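Local atomic coordinates of acyl-CoA hydrolase (Bacillus halodurans, PDB entry 1VPM), a protein that binds coenzyme A and probably hydrolyses the thioester of long-chain fatty acyl-CoAs, as other hotdog-fold acyl-CoA hydrolases do. Residues T98-H107 with L118-A128; E20-R28 with E52-N63. All coordinates share one frame; numbering follows the deposited sequence.

Interaction 1 (T98-H107 with L118-A128); sequences TSMEVYVRVH and LTTESFLTMVA. With COA (coenzyme A), chain D.
Y103 and E121 meet on one face of an antiparallel pair of strands. Followed outward, the Y103 side chain starts with CB 3.8 Å from CE1 of F123. CG lies anti to the backbone N (chi1 166°), which sends the ring toward E121. Its CD1 lies 3.7 Å from S122 O, and CE1 comes near E121 CB. At the tip, OH donates to OE2 of E121 at 2.6 Å. The acceptor uses its anti lone pair and lies in the plane of the Y103 ring, while the carboxylate is turned 78° from that ring. A phenylalanine here would probably leave E121 OE2 without this donor and its carboxylate freer to turn. Further along, the carboxylate of E101 lies against the F123 ring, with CD 3.5 Å from CD1; its oxygens are held by R158, R162 and T93.

The strands are the hairpin 99-109 and 116-129 of the hotdog sheet. V102, V104, L124 and M126 point to the other face, toward helix 43-62. Near the turn a classic beta bulge sets T119 and T120 opposite V106, and both their amides bond V106 O from one side of its carbonyl plane.

At the far end the hairpin grips coenzyme A. OG of S99 donates to phosphate oxygen O8A at 2.6 Å, and OG1 of T98 to O9A at 2.8 Å. T125 CG2 touches adenine N3A at 3.3 Å.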
loop_
_atom_site.group_PDB
_atom_site.type_symbol
_atom_site.label_atom_id
_atom_site.label_comp_id
_atom_site.label_asym_id
_atom_site.label_seq_id
_atom_site.Cartn_x
_atom_site.Cartn_y
_atom_site.Cartn_z
ATOM N N THR A 98 32.449 -7.729 6.993
ATOM C CA THR A 98 31.190 -7.068 7.318
ATOM C C THR A 98 30.054 -7.495 6.406
ATOM O O THR A 98 28.927 -7.026 6.580
ATOM C CB THR A 98 31.340 -5.538 7.212
ATOM O OG1 THR A 98 31.455 -5.134 5.837
ATOM C CG2 THR A 98 32.558 -5.085 8.004
ATOM N N SER A 99 30.359 -8.361 5.442
ATOM C CA SER A 99 29.407 -8.748 4.382
ATOM C C SER A 99 28.995 -10.201 4.520
ATOM O O SER A 99 29.710 -11.040 5.086
ATOM C CB SER A 99 30.017 -8.456 3.000
ATOM O OG SER A 99 31.098 -9.318 2.707
HETATM N N MSE A 100 27.779 -10.479 4.043
HETATM C CA MSE A 100 27.201 -11.798 4.039
HETATM C C MSE A 100 26.640 -12.076 2.663
HETATM O O MSE A 100 25.922 -11.243 2.099
HETATM C CB MSE A 100 26.057 -11.825 5.018
HETATM C CG MSE A 100 26.470 -11.670 6.443
HETATM SE SE MSE A 100 24.981 -11.089 7.627
HETATM C CE MSE A 100 24.891 -9.176 7.209
ATOM N N GLU A 101 26.977 -13.227 2.102
ATOM C CA GLU A 101 26.250 -13.704 0.951
ATOM C C GLU A 101 24.971 -14.398 1.428
ATOM O O GLU A 101 24.992 -15.230 2.352
ATOM C CB GLU A 101 27.099 -14.709 0.146
ATOM C CG GLU A 101 26.402 -15.150 -1.112
ATOM C CD GLU A 101 27.223 -16.189 -1.893
ATOM O OE1 GLU A 101 27.456 -17.307 -1.345
ATOM O OE2 GLU A 101 27.684 -15.845 -2.999
ATOM N N VAL A 102 23.869 -14.008 0.812
ATOM C CA VAL A 102 22.561 -14.585 1.084
ATOM C C VAL A 102 22.037 -15.259 -0.200
ATOM O O VAL A 102 22.020 -14.662 -1.284
ATOM C CB VAL A 102 21.563 -13.558 1.632
ATOM C CG1 VAL A 102 20.200 -14.207 1.846
ATOM C CG2 VAL A 102 22.077 -12.931 2.923
ATOM N N TYR A 103 21.742 -16.535 -0.085
ATOM C CA TYR A 103 21.060 -17.287 -1.151
ATOM C C TYR A 103 19.563 -17.255 -0.898
ATOM O O TYR A 103 19.091 -17.489 0.226
ATOM C CB TYR A 103 21.597 -18.735 -1.178
ATOM C CG TYR A 103 20.741 -19.693 -1.987
ATOM C CD1 TYR A 103 20.847 -19.760 -3.365
ATOM C CD2 TYR A 103 19.787 -20.512 -1.355
ATOM C CE1 TYR A 103 20.046 -20.657 -4.107
ATOM C CE2 TYR A 103 19.018 -21.412 -2.072
ATOM C CZ TYR A 103 19.102 -21.459 -3.428
ATOM O OH TYR A 103 18.307 -22.365 -4.075
ATOM N N VAL A 104 18.805 -16.980 -1.954
ATOM C CA VAL A 104 17.368 -16.997 -1.919
ATOM C C VAL A 104 16.833 -17.872 -3.050
ATOM O O VAL A 104 17.188 -17.691 -4.172
ATOM C CB VAL A 104 16.775 -15.576 -2.010
ATOM C CG1 VAL A 104 15.267 -15.618 -1.949
ATOM C CG2 VAL A 104 17.269 -14.683 -0.866
ATOM N N ARG A 105 15.855 -18.727 -2.716
ATOM C CA ARG A 105 15.094 -19.509 -3.711
ATOM C C ARG A 105 13.635 -19.120 -3.618
ATOM O O ARG A 105 13.064 -18.926 -2.516
ATOM C CB ARG A 105 15.287 -21.003 -3.562
ATOM C CG ARG A 105 15.234 -21.599 -2.178
ATOM C CD ARG A 105 15.273 -23.151 -2.282
ATOM N NE ARG A 105 15.710 -23.749 -1.026
ATOM C CZ ARG A 105 16.814 -24.492 -0.901
ATOM N NH1 ARG A 105 17.638 -24.708 -1.919
ATOM N NH2 ARG A 105 17.126 -24.988 0.279
ATOM N N VAL A 106 13.012 -19.037 -4.784
ATOM C CA VAL A 106 11.603 -18.659 -4.899
ATOM C C VAL A 106 10.864 -19.738 -5.728
ATOM O O VAL A 106 11.307 -20.146 -6.804
ATOM C CB VAL A 106 11.451 -17.294 -5.591
ATOM C CG1 VAL A 106 9.986 -16.931 -5.670
ATOM C CG2 VAL A 106 12.294 -16.201 -4.917
ATOM N N HIS A 107 9.743 -20.217 -5.194
ATOM C CA HIS A 107 8.833 -21.167 -5.883
ATOM C C HIS A 107 7.451 -20.552 -5.927
ATOM O O HIS A 107 7.101 -19.721 -5.074
ATOM C CB HIS A 107 8.699 -22.501 -5.127
ATOM C CG HIS A 107 9.922 -23.355 -5.210
ATOM N ND1 HIS A 107 11.043 -23.123 -4.439
ATOM C CD2 HIS A 107 10.191 -24.434 -5.978
ATOM C CE1 HIS A 107 11.957 -24.038 -4.738
ATOM N NE2 HIS A 107 11.461 -24.850 -5.663
ATOM N N LEU A 118 9.864 -23.996 -9.451
ATOM C CA LEU A 118 10.958 -23.062 -9.174
ATOM C C LEU A 118 10.860 -21.819 -10.079
ATOM O O LEU A 118 10.775 -21.921 -11.317
ATOM C CB LEU A 118 12.290 -23.745 -9.339
ATOM C CG LEU A 118 13.511 -22.915 -8.972
ATOM C CD1 LEU A 118 13.658 -22.673 -7.555
ATOM C CD2 LEU A 118 14.771 -23.652 -9.492
ATOM N N THR A 119 10.746 -20.637 -9.429
ATOM C CA THR A 119 10.568 -19.371 -10.115
ATOM C C THR A 119 11.931 -18.763 -10.408
ATOM O O THR A 119 12.254 -18.393 -11.523
ATOM C CB THR A 119 9.862 -18.370 -9.201
ATOM O OG1 THR A 119 8.664 -18.948 -8.705
ATOM C CG2 THR A 119 9.530 -17.098 -9.968
ATOM N N THR A 120 12.737 -18.656 -9.355
ATOM C CA THR A 120 14.109 -18.220 -9.533
ATOM C C THR A 120 14.928 -18.476 -8.279
ATOM O O THR A 120 14.438 -18.915 -7.253
ATOM C CB THR A 120 14.147 -16.734 -9.870
ATOM O OG1 THR A 120 15.457 -16.353 -10.400
ATOM C CG2 THR A 120 13.775 -15.959 -8.650
ATOM N N GLU A 121 16.228 -18.283 -8.438
ATOM C CA GLU A 121 17.220 -18.341 -7.367
ATOM C C GLU A 121 18.157 -17.171 -7.522
ATOM O O GLU A 121 18.470 -16.761 -8.653
ATOM C CB GLU A 121 18.036 -19.633 -7.473
ATOM C CG GLU A 121 17.260 -20.914 -7.359
ATOM C CD GLU A 121 18.124 -22.137 -7.605
ATOM O OE1 GLU A 121 18.475 -22.327 -8.785
ATOM O OE2 GLU A 121 18.403 -22.886 -6.646
ATOM N N SER A 122 18.694 -16.685 -6.427
ATOM C CA SER A 122 19.574 -15.555 -6.514
ATOM C C SER A 122 20.533 -15.522 -5.314
ATOM O O SER A 122 20.325 -16.176 -4.331
ATOM C CB SER A 122 18.671 -14.312 -6.658
ATOM O OG SER A 122 18.716 -13.425 -5.583
ATOM N N PHE A 123 21.654 -14.855 -5.500
ATOM C CA PHE A 123 22.549 -14.462 -4.394
ATOM C C PHE A 123 22.582 -12.945 -4.237
ATOM O O PHE A 123 22.548 -12.203 -5.237
ATOM C CB PHE A 123 23.978 -14.876 -4.679
ATOM C CG PHE A 123 24.184 -16.360 -4.758
ATOM C CD1 PHE A 123 24.301 -17.118 -3.587
ATOM C CD2 PHE A 123 24.355 -16.984 -5.969
ATOM C CE1 PHE A 123 24.521 -18.513 -3.652
ATOM C CE2 PHE A 123 24.559 -18.335 -6.019
ATOM C CZ PHE A 123 24.647 -19.100 -4.853
ATOM N N LEU A 124 22.519 -12.490 -2.982
ATOM C CA LEU A 124 22.704 -11.127 -2.657
ATOM C C LEU A 124 23.880 -10.929 -1.710
ATOM O O LEU A 124 24.321 -11.863 -1.013
ATOM C CB LEU A 124 21.455 -10.595 -1.978
ATOM C CG LEU A 124 20.160 -10.570 -2.777
ATOM C CD1 LEU A 124 19.473 -11.916 -2.691
ATOM C CD2 LEU A 124 19.179 -9.467 -2.268
ATOM N N THR A 125 24.376 -9.713 -1.686
ATOM C CA THR A 125 25.419 -9.349 -0.730
ATOM C C THR A 125 24.819 -8.308 0.202
ATOM O O THR A 125 24.491 -7.163 -0.222
ATOM C CB THR A 125 26.673 -8.817 -1.420
ATOM O OG1 THR A 125 27.268 -9.833 -2.258
ATOM C CG2 THR A 125 27.710 -8.425 -0.363
HETATM N N MSE A 126 24.752 -8.669 1.491
HETATM C CA MSE A 126 24.206 -7.812 2.519
HETATM C C MSE A 126 25.346 -7.360 3.413
HETATM O O MSE A 126 26.231 -8.141 3.679
HETATM C CB MSE A 126 23.185 -8.587 3.366
HETATM C CG MSE A 126 22.081 -9.307 2.601
HETATM SE SE MSE A 126 21.052 -8.035 1.409
HETATM C CE MSE A 126 20.308 -7.027 2.830
ATOM N N VAL A 127 25.287 -6.126 3.895
ATOM C CA VAL A 127 26.326 -5.562 4.755
ATOM C C VAL A 127 25.705 -5.153 6.047
ATOM O O VAL A 127 24.738 -4.431 6.034
ATOM C CB VAL A 127 27.068 -4.385 4.062
ATOM C CG1 VAL A 127 28.075 -3.771 5.003
ATOM C CG2 VAL A 127 27.784 -4.904 2.830
ATOM N N ALA A 128 26.233 -5.642 7.162
ATOM C CA ALA A 128 25.765 -5.222 8.494
ATOM C C ALA A 128 26.292 -3.838 8.779
ATOM O O ALA A 128 27.463 -3.563 8.472
ATOM C CB ALA A 128 26.291 -6.193 9.554
HETATM N N1A COA D . 28.793 -6.199 -4.181
HETATM C C2A COA D . 29.219 -7.125 -3.272
HETATM N N3A COA D . 29.933 -6.701 -2.138
HETATM C C4A COA D . 30.182 -5.374 -1.945
HETATM C C5A COA D . 29.757 -4.417 -2.882
HETATM C C6A COA D . 29.058 -4.829 -4.021
HETATM N N6A COA D . 28.781 -3.932 -4.985
HETATM N N7A COA D . 30.169 -3.188 -2.441
HETATM C C8A COA D . 30.830 -3.352 -1.261
HETATM N N9A COA D . 30.848 -4.690 -0.955
HETATM C C1B COA D . 31.284 -5.268 0.302
HETATM C C2B COA D . 32.779 -5.102 0.460
HETATM O O2B COA D . 33.468 -6.063 -0.296
HETATM C C3B COA D . 32.931 -5.271 1.963
HETATM O O3B COA D . 33.112 -6.658 2.187
HETATM P P3B COA D . 33.898 -7.274 3.431
HETATM O O7A COA D . 35.297 -7.501 3.022
HETATM O O8A COA D . 33.356 -8.573 3.876
HETATM O O9A COA D . 33.711 -6.324 4.578
HETATM C C4B COA D . 31.618 -4.691 2.509
HETATM O O4B COA D . 30.776 -4.510 1.369
HETATM C C5B COA D . 31.768 -3.327 3.189
HETATM O O5B COA D . 32.361 -2.429 2.252
HETATM P P1A COA D . 33.627 -1.450 2.597
HETATM O O1A COA D . 34.525 -1.373 1.380
HETATM O O2A COA D . 34.335 -1.875 3.868
HETATM O O3A COA D . 32.986 -0.009 2.934
HETATM P P2A COA D . 32.054 0.918 1.987
HETATM O O4A COA D . 32.620 0.938 0.575
HETATM O O5A COA D . 31.951 2.263 2.686
HETATM O O6A COA D . 30.574 0.244 2.001
HETATM C CBP COA D . 28.558 -0.281 0.828
HETATM C CCP COA D . 30.068 -0.501 0.905
HETATM C CDP COA D . 27.916 -1.394 -0.006
HETATM C CEP COA D . 28.025 -0.357 2.275
HETATM C CAP COA D . 28.276 1.113 0.197
HETATM O OAP COA D . 28.822 1.315 -1.102
HETATM C C9P COA D . 26.784 1.387 0.196
HETATM O O9P COA D . 26.230 1.854 1.404
HETATM N N8P COA D . 26.026 1.172 -0.891
HETATM C C7P COA D . 24.611 1.463 -0.767
HETATM C C6P COA D . 23.867 0.337 -0.041
HETATM C C5P COA D . 22.380 0.621 0.003
HETATM O O5P COA D . 21.979 1.613 0.647
HETATM N N4P COA D . 21.569 -0.199 -0.674
HETATM C C3P COA D . 20.139 -0.040 -0.632
HETATM C C2P COA D . 19.473 0.653 -1.822
HETATM S S1P COA D . 20.206 2.173 -2.565
#

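Interaction 2 (E20-R28 with E52-N63); sequences ERSRTIQTR and EIAALTAMKHAN
K60 reaches from the helix to two oxygens of segment 20-28. In the hotdog fold a long helix lies against a curved antiparallel sheet, and here helix 43-62 meets strand 24-29, outermost in this chain's sheet. The short axes run nearly antiparallel, at 154°, and approach to 8.5 Å.

The K60 chain bends at chi3 (75°), which turns CE, and NZ beyond it, toward T24 OG1. NZ then donates to T24 OG1 at 3.1 Å and to R23 O at 3.2 Å. It sits above the carbonyl plane of R23. T24 OG1 also donates to S22 O at 2.8 Å. This hydroxyl therefore links the ammonium group to the strand's own backbone. The methyl of T57, CG2, presses on S22 O at 3.3 Å. The T57 hydroxyl turns back to I53 O, which also takes the T57 amide from the opposite face of its plane.

I53 supplies the apolar part. Its CG1 lies anti to the backbone N (chi1 -165°), and the extended branch brings CD1 up against T24 O and the backbone at Q26. CB of Q26 rests on the same methyl.

Both ends of the contact are closed by arginines. R28 is folded at chi2 and chi3. In the conformer of E52 described here, NH1 of R28 makes a salt bridge to OE1, met on the syn side but out of the carboxylate plane. R21 is extended from CG to NE and runs along the helix end, where NE makes a weak bond to K60 O. Amide nitrogen ND2 of N63 bonds L111 O of the third subunit. OD1 of N63 takes NH2 of R21 at 3.0 Å, nearly in the guanidinium plane.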
loop_
_atom_site.group_PDB
_atom_site.type_symbol
_atom_site.label_atom_id
_atom_site.label_comp_id
_atom_site.label_asym_id
_atom_site.label_seq_id
_atom_site.Cartn_x
_atom_site.Cartn_y
_atom_site.Cartn_z
ATOM N N GLU A 20 21.477 -22.447 9.868
ATOM C CA GLU A 20 20.128 -22.526 10.333
ATOM C C GLU A 20 19.671 -21.374 11.183
ATOM O O GLU A 20 18.492 -21.111 11.212
ATOM C CB GLU A 20 19.955 -23.845 11.108
ATOM C CG GLU A 20 18.563 -24.254 11.426
ATOM C CD GLU A 20 17.677 -24.527 10.182
ATOM O OE1 GLU A 20 18.182 -24.831 9.086
ATOM O OE2 GLU A 20 16.463 -24.425 10.319
ATOM N N ARG A 21 20.577 -20.669 11.873
ATOM C CA ARG A 21 20.182 -19.489 12.681
ATOM C C ARG A 21 19.550 -18.411 11.799
ATOM O O ARG A 21 18.695 -17.698 12.235
ATOM C CB ARG A 21 21.402 -18.889 13.451
ATOM C CG ARG A 21 21.247 -17.470 14.151
ATOM C CD ARG A 21 22.642 -16.662 14.430
ATOM N NE ARG A 21 22.483 -15.576 15.414
ATOM C CZ ARG A 21 22.386 -15.766 16.717
ATOM N NH1 ARG A 21 22.422 -16.993 17.223
ATOM N NH2 ARG A 21 22.229 -14.742 17.537
ATOM N N SER A 22 20.053 -18.276 10.576
ATOM C CA SER A 22 19.690 -17.177 9.678
ATOM C C SER A 22 18.464 -17.552 8.821
ATOM O O SER A 22 17.793 -16.669 8.257
ATOM C CB SER A 22 20.901 -16.872 8.748
ATOM O OG SER A 22 21.095 -17.872 7.684
ATOM N N ARG A 23 18.171 -18.855 8.711
ATOM C CA ARG A 23 17.273 -19.316 7.640
ATOM C C ARG A 23 15.875 -18.771 7.861
ATOM O O ARG A 23 15.354 -18.802 8.969
ATOM C CB ARG A 23 17.313 -20.833 7.515
ATOM C CG ARG A 23 16.450 -21.333 6.340
ATOM C CD ARG A 23 16.720 -22.797 6.032
ATOM N NE ARG A 23 16.204 -23.602 7.124
ATOM C CZ ARG A 23 14.932 -23.953 7.279
ATOM N NH1 ARG A 23 14.005 -23.589 6.395
ATOM N NH2 ARG A 23 14.584 -24.682 8.337
ATOM N N THR A 24 15.272 -18.223 6.804
ATOM C CA THR A 24 14.018 -17.558 6.896
ATOM C C THR A 24 13.138 -17.940 5.726
ATOM O O THR A 24 13.580 -18.109 4.620
ATOM C CB THR A 24 14.165 -16.028 6.916
ATOM O OG1 THR A 24 15.158 -15.667 7.893
ATOM C CG2 THR A 24 12.853 -15.269 7.163
ATOM N N ILE A 25 11.878 -18.133 6.053
ATOM C CA ILE A 25 10.833 -18.446 5.063
ATOM C C ILE A 25 9.750 -17.382 5.023
ATOM O O ILE A 25 9.280 -16.836 6.065
ATOM C CB ILE A 25 10.227 -19.823 5.328
ATOM C CG1 ILE A 25 11.282 -20.907 4.981
ATOM C CG2 ILE A 25 8.887 -20.005 4.506
ATOM C CD1 ILE A 25 11.003 -22.158 5.649
ATOM N N GLN A 26 9.315 -17.059 3.807
ATOM C CA GLN A 26 8.156 -16.176 3.619
ATOM C C GLN A 26 7.212 -16.806 2.603
ATOM O O GLN A 26 7.631 -17.540 1.711
ATOM C CB GLN A 26 8.630 -14.795 3.148
ATOM C CG GLN A 26 7.589 -13.795 2.788
ATOM C CD GLN A 26 6.640 -13.329 3.921
ATOM O OE1 GLN A 26 6.137 -14.113 4.733
ATOM N NE2 GLN A 26 6.307 -12.029 3.892
ATOM N N THR A 27 5.909 -16.531 2.768
ATOM C CA THR A 27 4.916 -16.915 1.771
ATOM C C THR A 27 4.056 -15.697 1.488
ATOM O O THR A 27 3.679 -15.000 2.416
ATOM C CB THR A 27 3.974 -18.000 2.320
ATOM O OG1 THR A 27 4.757 -19.050 2.906
ATOM C CG2 THR A 27 3.079 -18.588 1.204
ATOM N N ARG A 28 3.739 -15.456 0.218
ATOM C CA ARG A 28 2.950 -14.269 -0.163
ATOM C C ARG A 28 1.907 -14.693 -1.181
ATOM O O ARG A 28 2.194 -15.436 -2.102
ATOM C CB ARG A 28 3.875 -13.253 -0.874
ATOM C CG ARG A 28 5.107 -12.790 -0.138
ATOM C CD ARG A 28 4.748 -12.261 1.207
ATOM N NE ARG A 28 4.156 -10.946 1.092
ATOM C CZ ARG A 28 4.787 -9.812 1.391
ATOM N NH1 ARG A 28 6.049 -9.809 1.856
ATOM N NH2 ARG A 28 4.144 -8.670 1.222
ATOM N N GLU A 52 13.561 -8.499 0.674
ATOM C CA GLU A 52 12.924 -8.490 1.996
ATOM C C GLU A 52 13.394 -9.681 2.783
ATOM O O GLU A 52 13.765 -9.560 3.972
ATOM C CB GLU A 52 11.389 -8.512 1.841
ATOM C CG GLU A 52 10.622 -8.310 3.092
ATOM C CD GLU A 52 9.105 -8.381 2.890
ATOM O OE1 GLU A 52 8.601 -7.924 1.826
ATOM O OE2 GLU A 52 8.461 -8.914 3.806
ATOM N N ILE A 53 13.368 -10.849 2.151
ATOM C CA ILE A 53 13.731 -12.075 2.875
ATOM C C ILE A 53 15.247 -12.058 3.109
ATOM O O ILE A 53 15.731 -12.514 4.131
ATOM C CB ILE A 53 13.210 -13.350 2.221
ATOM C CG1 ILE A 53 13.285 -14.536 3.198
ATOM C CG2 ILE A 53 13.845 -13.674 1.000
ATOM C CD1 ILE A 53 12.520 -15.724 2.779
ATOM N N ALA A 54 16.008 -11.509 2.193
ATOM C CA ALA A 54 17.439 -11.434 2.404
ATOM C C ALA A 54 17.836 -10.550 3.564
ATOM O O ALA A 54 18.786 -10.867 4.284
ATOM C CB ALA A 54 18.143 -11.017 1.130
ATOM N N ALA A 55 17.167 -9.422 3.701
ATOM C CA ALA A 55 17.369 -8.482 4.808
ATOM C C ALA A 55 17.049 -9.176 6.117
ATOM O O ALA A 55 17.814 -9.056 7.075
ATOM C CB ALA A 55 16.516 -7.278 4.647
ATOM N N LEU A 56 15.908 -9.876 6.185
ATOM C CA LEU A 56 15.563 -10.608 7.392
ATOM C C LEU A 56 16.602 -11.650 7.773
ATOM O O LEU A 56 17.018 -11.741 8.943
ATOM C CB LEU A 56 14.160 -11.242 7.270
ATOM C CG LEU A 56 12.936 -10.336 7.391
ATOM C CD1 LEU A 56 11.738 -11.025 6.805
ATOM C CD2 LEU A 56 12.691 -9.956 8.854
ATOM N N THR A 57 17.009 -12.411 6.788
ATOM C CA THR A 57 18.050 -13.419 6.952
ATOM C C THR A 57 19.364 -12.846 7.512
ATOM O O THR A 57 19.971 -13.367 8.473
ATOM C CB THR A 57 18.243 -14.132 5.626
ATOM O OG1 THR A 57 16.965 -14.726 5.234
ATOM C CG2 THR A 57 19.320 -15.201 5.712
ATOM N N ALA A 58 19.812 -11.755 6.900
ATOM C CA ALA A 58 21.074 -11.144 7.265
ATOM C C ALA A 58 20.968 -10.494 8.649
ATOM O O ALA A 58 21.886 -10.566 9.447
ATOM C CB ALA A 58 21.454 -10.111 6.191
HETATM N N MSE A 59 19.813 -9.905 8.961
HETATM C CA MSE A 59 19.600 -9.316 10.285
HETATM C C MSE A 59 19.644 -10.393 11.380
HETATM O O MSE A 59 20.211 -10.184 12.467
HETATM C CB MSE A 59 18.304 -8.520 10.336
HETATM C CG MSE A 59 18.415 -7.283 9.477
HETATM SE SE MSE A 59 16.583 -6.462 9.425
HETATM C CE MSE A 59 16.628 -5.815 11.161
ATOM N N LYS A 60 19.083 -11.544 11.086
ATOM C CA LYS A 60 19.129 -12.671 12.021
ATOM C C LYS A 60 20.524 -13.194 12.242
ATOM O O LYS A 60 20.867 -13.602 13.373
ATOM C CB LYS A 60 18.229 -13.831 11.556
ATOM C CG LYS A 60 16.817 -13.586 11.834
ATOM C CD LYS A 60 15.841 -14.427 11.007
ATOM C CE LYS A 60 15.689 -15.837 11.388
ATOM N NZ LYS A 60 14.385 -16.322 10.801
ATOM N N HIS A 61 21.329 -13.217 11.179
ATOM C CA HIS A 61 22.704 -13.718 11.317
ATOM C C HIS A 61 23.580 -12.761 12.099
ATOM O O HIS A 61 24.362 -13.199 12.940
ATOM C CB HIS A 61 23.328 -13.996 9.961
ATOM C CG HIS A 61 24.688 -14.577 10.057
ATOM N ND1 HIS A 61 24.907 -15.886 10.419
ATOM C CD2 HIS A 61 25.902 -14.013 9.851
ATOM C CE1 HIS A 61 26.216 -16.093 10.444
ATOM N NE2 HIS A 61 26.841 -14.985 10.085
ATOM N N ALA A 62 23.434 -11.469 11.832
ATOM C CA ALA A 62 24.324 -10.422 12.355
ATOM C C ALA A 62 23.810 -9.670 13.546
ATOM O O ALA A 62 24.540 -8.871 14.138
ATOM C CB ALA A 62 24.624 -9.466 11.269
ATOM N N ASN A 63 22.528 -9.866 13.865
ATOM C CA ASN A 63 21.852 -9.095 14.897
ATOM C C ASN A 63 22.116 -7.581 14.767
ATOM O O ASN A 63 22.504 -6.899 15.715
ATOM C CB ASN A 63 22.210 -9.641 16.283
ATOM C CG ASN A 63 21.743 -11.082 16.494
ATOM O OD1 ASN A 63 22.529 -12.018 16.383
ATOM N ND2 ASN A 63 20.453 -11.260 16.746
#

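In the fold
Along the chain interaction 2 comes first, and interaction 1 follows it. Their centres are about 10 Å apart, and both involve the five-stranded antiparallel sheet that wraps helix 43-62. Interaction 1 pairs two neighbouring strands close to the centre of the subunit. Interaction 2 ties strand 24-29, outermost in this chain's sheet, to the helix. Strand 85-95 stands between strands 24-29 and 99-109. The two contacts meet where the helix rests on the hairpin: M126 CB packs on A58 CB at 3.6 Å, and V104 CG1 on I53 CG2 at 3.8 Å. One helix thus joins the outermost strand, which also bonds the third subunit, to the back of the coenzyme A-binding hairpin.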